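Long-range contacts in beta-fructofuranosidase (Bifidobacterium adolescentis, PDB 6NOB), which probably hydrolyses terminal beta-fructofuranosyl residues of fructose-containing sugars: residues L485-V490 with E593-G598; N523-D528 with V580-V585; D529-M534 with R554-T559. All coordinates share one frame; numbering follows the deposited sequence.

Contact 1. Residues L485-V490 with E593-G598; sequences LYSKPV and EVFLNG
The carbonyl oxygen of Gly598 sits between the Tyr486 and Lys488 side chains, although no hydrogen bond joins the two segments. Tyr486 brings its ring edge, CD2 lying 4.1 Å from Gly598 O and near the ring plane, while from another direction the aliphatic part of Lys488 passes alongside, with CD 3.7 Å from Gly598 O. The lysine starts with CG anti to the backbone N (chi1 -163°) and runs extended until it bends at its last torsion, where NZ turns to the hydroxyl of Tyr494; this contact therefore uses its methylenes, not its charge.

Farther along the two strands, toward Pro489, the packing becomes apolar. Phe595 faces Pro489 squarely in a CH-pi contact: Pro489 CD stands 3.6 Å from the centroid of the Phe595 ring, only 9° off the ring normal, and Pro489 CG reaches within 3.5 Å of Phe595 CE1. The phenyl gets there with CG anti to the carbonyl carbon (chi1 -58°). Ser487 O approaches the same ring obliquely, 3.5 Å from Phe595 CD2, and Ser487 OG is 4.2 Å from Phe595 CE2. Phe586 packs against both Pro489 and Phe595.

Just past the strand end, Asn597 and Gly598 both have positive phi, and this turn carries Gly598 O up to residues 485-490. Asn597 itself is held by Gln600 and by the backbone of Asp579 and Arg581. The two strands are not sheet neighbours: their axes approach to 8.1 Å, and 484-489 instead pairs with strand 468-481. The result is a packed interface between separate sheets, consistent with the family 32 architecture, in which a beta-propeller catalytic domain abuts a C-terminal beta-sandwich, here through strand 591-596.

Contact 2. Residues N523-D528 with V580-V585; sequences NVHLAD and VRQVEV
Val580 meets Leu526 through its backbone, with Val580 O 4.2 Å from Leu526 CD1. The same oxygen accepts Arg581 NH2 at 2.8 Å, the donor standing well above the carbonyl plane. Arg581 makes that return by bending at its second torsion (chi2 -63°), and one face of its guanidinium then lies under Asp528 O, whose position 3.0 Å above the plane is too poorly angled for a bond. NH2 also forms a salt bridge with Asp529. A leucine in place of Arg581 would probably leave Asp529 with only Arg554 of its two arginines and cost Val580 O this donor.

From Arg581 O, which takes Leu526 N at 2.6 Å, the chain enters strand 582-588, which runs antiparallel to strand 519-526 in one sheet of the C-terminal beta-sandwich. Gln582 extends its chain over the sheet beside His525. Ring and amide planes are 26° apart, with His525 CE1 3.7 Å from Gln582 CD. Beyond, Gln582 NE2 donates to Asn523 OD1 (3.1 Å) almost straight, yet tilted from that carbonyl's plane.

Val583 forms the hydrogen-bonded pair with Val524: each N meets the other's O at 2.8 Å. Their side chains turn to the opposite face, where Met534 of the second sheet touches both valines. Glu584 and Asn523 form a non-hydrogen-bonded pair, the Glu584 carboxylate held by the hydroxyls of Tyr494 and Tyr521.

Contact 3. Residues D529-M534 with R554-T559; sequences DADAIM and RTDGVT
Arg554 grips Ala530 O side-on with two nitrogens, NE at 2.7 Å and NH2 at 2.8 Å from that one oxygen. NH2 comes in along a lone pair, whereas NE stands above the carbonyl plane; the bend at chi3 (63°) turns the guanidinium edge to its target. In the adjoining backbone, Ala532 and Arg554 form an antiparallel hydrogen-bonded pair, Arg554 N lying 2.8 Å from Ala532 O. Asp531 reaches the turn between strands 547-555 and 558-564: its OD1 accepts Asp556 N at 2.9 Å on the syn side.

Farther out, Asp529 lays its backbone over one guanidinium face. Its OD1 sits 3.5 Å from Arg554 NH1, well out of plane, a salt bridge of charge alone, and a water that donates to OD1 and accepts from NH1 spans the pair. A second water donates to Asp529 O and Asp531 OD1 and accepts Gly557 N, fastening the loop to the type I' turn of Thr555-Val558.

Arg554 NH1 and Arg581 NH2 are close like charges, and Asp529, paired with both, probably offsets them. At the turn, Asp531 OD2 and Asp556 OD1 are 4.1 Å apart, a repulsion likely eased by the N-H and water donated to Asp531 OD1.

How the contacts relate
From the N terminus, strand 484-489, still part of the propeller, opens the widest loop, which contact 1 closes more than a hundred residues later. Contact 2 is nested inside it, and contact 3 is nested inside contact 2; none cross. Strand 519-526 leads directly into 532-540, so contacts 2 and 3 begin on consecutive strands that belong to different sheets of the C-terminal sandwich; the bond from Arg554 NH1 to Val580 O, at 2.8 Å, joins the second segments of the two contacts. Strands 582-588 and 591-596 are likewise consecutive but share a sheet, where Phe595 N probably bonds to Glu584 O. Contacts 2 and 3 thus work within the sandwich, whereas contact 1 joins it to the propeller.

Contact 1. Residues L485-V490 with E593-G598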
loop_
_atom_site.group_PDB
_atom_site.type_symbol
_atom_site.label_atom_id
_atom_site.label_comp_id
_atom_site.label_asym_id
_atom_site.label_seq_id
_atom_site.Cartn_x
_atom_site.Cartn_y
_atom_site.Cartn_z
ATOM N N LEU A 485 -3.826 -12.058 -15.982
ATOM C CA LEU A 485 -2.750 -11.480 -15.194
ATOM C C LEU A 485 -2.138 -12.532 -14.277
ATOM O O LEU A 485 -2.853 -13.255 -13.575
ATOM C CB LEU A 485 -3.264 -10.299 -14.371
ATOM C CG LEU A 485 -2.194 -9.461 -13.663
ATOM C CD1 LEU A 485 -1.292 -8.766 -14.675
ATOM C CD2 LEU A 485 -2.825 -8.452 -12.722
ATOM N N TYR A 486 -0.814 -12.616 -14.294
ATOM C CA TYR A 486 -0.050 -13.437 -13.372
ATOM C C TYR A 486 0.741 -12.531 -12.439
ATOM O O TYR A 486 1.134 -11.422 -12.811
ATOM C CB TYR A 486 0.905 -14.368 -14.123
ATOM C CG TYR A 486 0.314 -15.697 -14.535
ATOM C CD1 TYR A 486 -0.836 -15.761 -15.315
ATOM C CD2 TYR A 486 0.927 -16.890 -14.171
ATOM C CE1 TYR A 486 -1.367 -16.980 -15.705
ATOM C CE2 TYR A 486 0.407 -18.112 -14.559
ATOM C CZ TYR A 486 -0.739 -18.151 -15.324
ATOM O OH TYR A 486 -1.255 -19.368 -15.706
ATOM N N SER A 487 0.965 -13.007 -11.219
ATOM C CA SER A 487 1.734 -12.257 -10.238
ATOM C C SER A 487 2.547 -13.229 -9.401
ATOM O O SER A 487 2.065 -14.308 -9.046
ATOM C CB SER A 487 0.833 -11.404 -9.337
ATOM O OG SER A 487 0.139 -12.213 -8.407
ATOM N N LYS A 488 3.775 -12.828 -9.071
ATOM C CA LYS A 488 4.752 -13.694 -8.433
ATOM C C LYS A 488 5.773 -12.799 -7.783
ATOM O O LYS A 488 6.075 -11.723 -8.335
ATOM C CB LYS A 488 5.405 -14.613 -9.476
ATOM C CG LYS A 488 6.141 -15.828 -8.945
ATOM C CD LYS A 488 6.823 -16.564 -10.100
ATOM C CE LYS A 488 7.153 -18.012 -9.754
ATOM N NZ LYS A 488 8.393 -18.134 -8.935
ATOM N N PRO A 489 6.328 -13.149 -6.619
ATOM C CA PRO A 489 7.343 -12.304 -5.994
ATOM C C PRO A 489 8.539 -12.101 -6.917
ATOM O O PRO A 489 8.937 -13.005 -7.657
ATOM C CB PRO A 489 7.730 -13.073 -4.729
ATOM C CG PRO A 489 6.544 -13.911 -4.431
ATOM C CD PRO A 489 5.964 -14.295 -5.759
ATOM N N VAL A 490 9.091 -10.886 -6.886
ATOM C CA VAL A 490 10.242 -10.591 -7.721
ATOM C C VAL A 490 11.420 -11.464 -7.295
ATOM O O VAL A 490 11.480 -11.976 -6.170
ATOM C CB VAL A 490 10.609 -9.100 -7.664
ATOM C CG1 VAL A 490 9.443 -8.250 -8.143
ATOM C CG2 VAL A 490 11.008 -8.703 -6.250
ATOM N N GLU A 593 1.147 -14.936 2.376
ATOM C CA GLU A 593 0.993 -14.660 0.951
ATOM C C GLU A 593 1.215 -15.966 0.205
ATOM O O GLU A 593 2.271 -16.590 0.347
ATOM C CB GLU A 593 1.970 -13.579 0.471
ATOM C CG GLU A 593 1.861 -12.265 1.234
ATOM C CD GLU A 593 2.623 -11.134 0.577
ATOM O OE1 GLU A 593 2.237 -10.730 -0.538
ATOM O OE2 GLU A 593 3.604 -10.646 1.179
ATOM N N VAL A 594 0.221 -16.381 -0.575
ATOM C CA VAL A 594 0.206 -17.689 -1.217
ATOM C C VAL A 594 0.132 -17.495 -2.725
ATOM O O VAL A 594 -0.666 -16.687 -3.214
ATOM C CB VAL A 594 -0.973 -18.543 -0.717
ATOM C CG1 VAL A 594 -1.013 -19.876 -1.444
ATOM C CG2 VAL A 594 -0.881 -18.746 0.790
ATOM N N PHE A 595 0.954 -18.242 -3.457
ATOM C CA PHE A 595 0.978 -18.202 -4.912
ATOM C C PHE A 595 0.782 -19.611 -5.450
ATOM O O PHE A 595 1.497 -20.537 -5.054
ATOM C CB PHE A 595 2.291 -17.589 -5.413
ATOM C CG PHE A 595 2.524 -16.200 -4.900
ATOM C CD1 PHE A 595 3.177 -15.991 -3.695
ATOM C CD2 PHE A 595 2.052 -15.102 -5.601
ATOM C CE1 PHE A 595 3.371 -14.713 -3.210
ATOM C CE2 PHE A 595 2.245 -13.821 -5.123
ATOM C CZ PHE A 595 2.907 -13.626 -3.925
ATOM N N LEU A 596 -0.194 -19.773 -6.339
ATOM C CA LEU A 596 -0.568 -21.075 -6.869
ATOM C C LEU A 596 -0.205 -21.171 -8.344
ATOM O O LEU A 596 -0.347 -20.198 -9.093
ATOM C CB LEU A 596 -2.066 -21.329 -6.685
ATOM C CG LEU A 596 -2.602 -21.153 -5.263
ATOM C CD1 LEU A 596 -4.063 -21.554 -5.189
ATOM C CD2 LEU A 596 -1.776 -21.966 -4.283
ATOM N N ASN A 597 0.264 -22.352 -8.750
ATOM C CA ASN A 597 0.604 -22.635 -10.144
ATOM C C ASN A 597 1.562 -21.589 -10.711
ATOM O O ASN A 597 1.426 -21.140 -11.851
ATOM C CB ASN A 597 -0.658 -22.741 -11.002
ATOM C CG ASN A 597 -1.377 -24.063 -10.817
ATOM O OD1 ASN A 597 -0.972 -24.895 -10.005
ATOM N ND2 ASN A 597 -2.451 -24.264 -11.573
ATOM N N GLY A 598 2.542 -21.193 -9.900
ATOM C CA GLY A 598 3.527 -20.226 -10.342
ATOM C C GLY A 598 3.003 -18.822 -10.524
ATOM O O GLY A 598 3.601 -18.039 -11.267
#

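Contact 2. Residues N523-D528 with V580-V585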
loop_
_atom_site.group_PDB
_atom_site.type_symbol
_atom_site.label_atom_id
_atom_site.label_comp_id
_atom_site.label_asym_id
_atom_site.label_seq_id
_atom_site.Cartn_x
_atom_site.Cartn_y
_atom_site.Cartn_z
ATOM N N ASN A 523 7.443 -24.469 -0.656
ATOM C CA ASN A 523 7.113 -24.785 -2.044
ATOM C C ASN A 523 6.664 -26.241 -2.086
ATOM O O ASN A 523 7.476 -27.151 -1.884
ATOM C CB ASN A 523 8.313 -24.546 -2.961
ATOM C CG ASN A 523 7.995 -24.801 -4.425
ATOM O OD1 ASN A 523 6.834 -24.955 -4.802
ATOM N ND2 ASN A 523 9.029 -24.842 -5.257
ATOM N N VAL A 524 5.377 -26.461 -2.343
ATOM C CA VAL A 524 4.775 -27.790 -2.312
ATOM C C VAL A 524 4.272 -28.134 -3.708
ATOM O O VAL A 524 3.605 -27.316 -4.352
ATOM C CB VAL A 524 3.629 -27.869 -1.286
ATOM C CG1 VAL A 524 3.065 -29.284 -1.219
ATOM C CG2 VAL A 524 4.111 -27.412 0.081
ATOM N N HIS A 525 4.586 -29.345 -4.165
ATOM C CA HIS A 525 4.160 -29.842 -5.469
ATOM C C HIS A 525 3.185 -30.993 -5.269
ATOM O O HIS A 525 3.538 -32.015 -4.669
ATOM C CB HIS A 525 5.358 -30.297 -6.301
ATOM C CG HIS A 525 6.147 -29.167 -6.881
ATOM N ND1 HIS A 525 5.712 -28.435 -7.964
ATOM C CD2 HIS A 525 7.339 -28.635 -6.521
ATOM C CE1 HIS A 525 6.604 -27.503 -8.250
ATOM N NE2 HIS A 525 7.601 -27.603 -7.390
ATOM N N LEU A 526 1.967 -30.829 -5.776
ATOM C CA LEU A 526 0.929 -31.845 -5.687
ATOM C C LEU A 526 0.819 -32.585 -7.013
ATOM O O LEU A 526 0.980 -31.990 -8.083
ATOM C CB LEU A 526 -0.418 -31.218 -5.319
ATOM C CG LEU A 526 -0.440 -30.413 -4.017
ATOM C CD1 LEU A 526 -1.738 -29.636 -3.889
ATOM C CD2 LEU A 526 -0.238 -31.321 -2.815
ATOM N N ALA A 527 0.540 -33.885 -6.935
ATOM C CA ALA A 527 0.515 -34.748 -8.108
ATOM C C ALA A 527 -0.873 -34.915 -8.713
ATOM O O ALA A 527 -0.992 -35.510 -9.790
ATOM C CB ALA A 527 1.073 -36.132 -7.757
ATOM N N ASP A 528 -1.917 -34.412 -8.063
ATOM C CA ASP A 528 -3.281 -34.687 -8.494
ATOM C C ASP A 528 -4.191 -33.575 -7.989
ATOM O O ASP A 528 -3.729 -32.563 -7.451
ATOM C CB ASP A 528 -3.733 -36.061 -7.992
ATOM C CG ASP A 528 -3.371 -36.291 -6.540
ATOM O OD1 ASP A 528 -3.835 -35.510 -5.681
ATOM O OD2 ASP A 528 -2.618 -37.248 -6.259
ATOM N N VAL A 580 -4.912 -26.999 -9.099
ATOM C CA VAL A 580 -3.744 -26.493 -8.390
ATOM C C VAL A 580 -2.741 -27.625 -8.217
ATOM O O VAL A 580 -3.081 -28.707 -7.722
ATOM C CB VAL A 580 -4.149 -25.898 -7.033
ATOM C CG1 VAL A 580 -2.917 -25.456 -6.260
ATOM C CG2 VAL A 580 -5.114 -24.733 -7.224
ATOM N N ARG A 581 -1.498 -27.384 -8.633
ATOM C CA ARG A 581 -0.465 -28.407 -8.522
ATOM C C ARG A 581 0.751 -27.889 -7.766
ATOM O O ARG A 581 1.469 -28.667 -7.130
ATOM C CB ARG A 581 -0.055 -28.909 -9.907
ATOM C CG ARG A 581 -1.164 -29.619 -10.660
ATOM C CD ARG A 581 -1.611 -30.880 -9.938
ATOM N NE ARG A 581 -2.692 -31.549 -10.654
ATOM C CZ ARG A 581 -3.983 -31.284 -10.478
ATOM N NH1 ARG A 581 -4.898 -31.940 -11.178
ATOM N NH2 ARG A 581 -4.362 -30.365 -9.600
ATOM N N GLN A 582 0.999 -26.584 -7.832
ATOM C CA GLN A 582 2.083 -25.957 -7.088
ATOM C C GLN A 582 1.503 -24.969 -6.089
ATOM O O GLN A 582 0.692 -24.111 -6.455
ATOM C CB GLN A 582 3.070 -25.243 -8.014
ATOM C CG GLN A 582 4.272 -24.674 -7.275
ATOM C CD GLN A 582 5.295 -24.041 -8.197
ATOM O OE1 GLN A 582 5.011 -23.750 -9.361
ATOM N NE2 GLN A 582 6.498 -23.822 -7.679
ATOM N N VAL A 583 1.918 -25.092 -4.832
ATOM C CA VAL A 583 1.541 -24.166 -3.771
ATOM C C VAL A 583 2.818 -23.563 -3.205
ATOM O O VAL A 583 3.677 -24.288 -2.685
ATOM C CB VAL A 583 0.728 -24.856 -2.666
ATOM C CG1 VAL A 583 0.453 -23.879 -1.535
ATOM C CG2 VAL A 583 -0.572 -25.409 -3.228
ATOM N N GLU A 584 2.949 -22.244 -3.314
ATOM C CA GLU A 584 4.085 -21.513 -2.772
ATOM C C GLU A 584 3.584 -20.583 -1.676
ATOM O O GLU A 584 2.685 -19.772 -1.912
ATOM C CB GLU A 584 4.807 -20.728 -3.871
ATOM C CG GLU A 584 6.211 -20.306 -3.495
ATOM C CD GLU A 584 6.991 -19.712 -4.655
ATOM O OE1 GLU A 584 6.502 -18.749 -5.284
ATOM O OE2 GLU A 584 8.100 -20.209 -4.938
ATOM N N VAL A 585 4.161 -20.707 -0.480
ATOM C CA VAL A 585 3.659 -20.027 0.709
ATOM C C VAL A 585 4.769 -19.189 1.327
ATOM O O VAL A 585 5.870 -19.695 1.576
ATOM C CB VAL A 585 3.115 -21.025 1.749
ATOM C CG1 VAL A 585 2.565 -20.285 2.957
ATOM C CG2 VAL A 585 2.051 -21.916 1.128
#

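Contact 3. Residues D529-M534 with R554-T559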
loop_
_atom_site.group_PDB
_atom_site.type_symbol
_atom_site.label_atom_id
_atom_site.label_comp_id
_atom_site.label_asym_id
_atom_site.label_seq_id
_atom_site.Cartn_x
_atom_site.Cartn_y
_atom_site.Cartn_z
ATOM N N ASP A 529 -5.500 -33.771 -8.158
ATOM C CA ASP A 529 -6.507 -32.804 -7.743
ATOM C C ASP A 529 -7.291 -33.275 -6.523
ATOM O O ASP A 529 -8.418 -32.820 -6.300
ATOM C CB ASP A 529 -7.458 -32.509 -8.903
ATOM C CG ASP A 529 -8.035 -31.114 -8.840
ATOM O OD1 ASP A 529 -7.251 -30.148 -8.951
ATOM O OD2 ASP A 529 -9.267 -30.984 -8.674
ATOM N N ALA A 530 -6.713 -34.172 -5.727
ATOM C CA ALA A 530 -7.418 -34.765 -4.604
ATOM C C ALA A 530 -7.544 -33.769 -3.452
ATOM O O ALA A 530 -6.867 -32.738 -3.401
ATOM C CB ALA A 530 -6.701 -36.029 -4.133
ATOM N N ASP A 531 -8.436 -34.097 -2.516
ATOM C CA ASP A 531 -8.621 -33.276 -1.327
ATOM C C ASP A 531 -7.322 -33.187 -0.538
ATOM O O ASP A 531 -6.597 -34.175 -0.389
ATOM C CB ASP A 531 -9.728 -33.858 -0.448
ATOM C CG ASP A 531 -11.116 -33.550 -0.973
ATOM O OD1 ASP A 531 -11.220 -32.958 -2.066
ATOM O OD2 ASP A 531 -12.103 -33.908 -0.296
ATOM N N ALA A 532 -7.026 -31.992 -0.030
ATOM C CA ALA A 532 -5.782 -31.767 0.688
ATOM C C ALA A 532 -5.965 -30.619 1.670
ATOM O O ALA A 532 -6.865 -29.788 1.524
ATOM C CB ALA A 532 -4.624 -31.470 -0.271
ATOM N N ILE A 533 -5.086 -30.580 2.668
ATOM C CA ILE A 533 -5.133 -29.568 3.717
ATOM C C ILE A 533 -3.708 -29.188 4.099
ATOM O O ILE A 533 -2.836 -30.052 4.240
ATOM C CB ILE A 533 -5.925 -30.066 4.946
ATOM C CG1 ILE A 533 -5.919 -29.016 6.056
ATOM C CG2 ILE A 533 -5.375 -31.394 5.449
ATOM C CD1 ILE A 533 -7.207 -28.971 6.846
ATOM N N MET A 534 -3.471 -27.885 4.254
ATOM C CA MET A 534 -2.179 -27.358 4.680
ATOM C C MET A 534 -2.408 -26.409 5.848
ATOM O O MET A 534 -2.949 -25.313 5.665
ATOM C CB MET A 534 -1.461 -26.646 3.530
ATOM C CG MET A 534 -0.816 -27.582 2.516
ATOM S SD MET A 534 -0.153 -26.722 1.072
ATOM C CE MET A 534 1.222 -25.831 1.798
ATOM N N ARG A 554 -8.180 -27.806 0.027
ATOM C CA ARG A 554 -8.854 -28.131 -1.220
ATOM C C ARG A 554 -9.906 -29.195 -0.953
ATOM O O ARG A 554 -9.623 -30.206 -0.302
ATOM C CB ARG A 554 -7.869 -28.622 -2.283
ATOM C CG ARG A 554 -8.539 -28.948 -3.609
ATOM C CD ARG A 554 -7.525 -29.119 -4.722
ATOM N NE ARG A 554 -6.626 -30.238 -4.468
ATOM C CZ ARG A 554 -5.532 -30.490 -5.177
ATOM N NH1 ARG A 554 -5.198 -29.698 -6.188
ATOM N NH2 ARG A 554 -4.771 -31.531 -4.872
ATOM N N THR A 555 -11.116 -28.962 -1.456
ATOM C CA THR A 555 -12.229 -29.881 -1.256
ATOM C C THR A 555 -13.052 -29.922 -2.533
ATOM O O THR A 555 -13.594 -28.895 -2.952
ATOM C CB THR A 555 -13.093 -29.450 -0.068
ATOM O OG1 THR A 555 -12.284 -29.397 1.113
ATOM C CG2 THR A 555 -14.227 -30.437 0.145
ATOM N N ASP A 556 -13.135 -31.104 -3.144
ATOM C CA ASP A 556 -13.889 -31.311 -4.379
ATOM C C ASP A 556 -13.464 -30.316 -5.458
ATOM O O ASP A 556 -14.286 -29.666 -6.106
ATOM C CB ASP A 556 -15.395 -31.238 -4.122
ATOM C CG ASP A 556 -15.844 -32.173 -3.014
ATOM O OD1 ASP A 556 -15.223 -33.246 -2.852
ATOM O OD2 ASP A 556 -16.818 -31.837 -2.306
ATOM N N GLY A 557 -12.148 -30.194 -5.639
ATOM C CA GLY A 557 -11.590 -29.376 -6.693
ATOM C C GLY A 557 -11.481 -27.898 -6.394
ATOM O O GLY A 557 -10.864 -27.170 -7.183
ATOM N N VAL A 558 -12.052 -27.422 -5.293
ATOM C CA VAL A 558 -12.028 -26.006 -4.946
ATOM C C VAL A 558 -10.955 -25.792 -3.890
ATOM O O VAL A 558 -10.991 -26.411 -2.820
ATOM C CB VAL A 558 -13.399 -25.526 -4.443
ATOM C CG1 VAL A 558 -13.340 -24.047 -4.082
ATOM C CG2 VAL A 558 -14.466 -25.787 -5.494
ATOM N N THR A 559 -9.998 -24.918 -4.190
ATOM C CA THR A 559 -8.920 -24.576 -3.272
ATOM C C THR A 559 -9.193 -23.204 -2.675
ATOM O O THR A 559 -9.506 -22.256 -3.403
ATOM C CB THR A 559 -7.564 -24.574 -3.986
ATOM O OG1 THR A 559 -7.380 -25.811 -4.685
ATOM C CG2 THR A 559 -6.434 -24.389 -2.986
HETATM O O HOH W 1 -9.858 -28.497 -9.657
HETATM O O HOH W 2 -10.207 -32.125 -4.169
HETATM O O HOH W 3 -6.963 -27.904 -7.668
#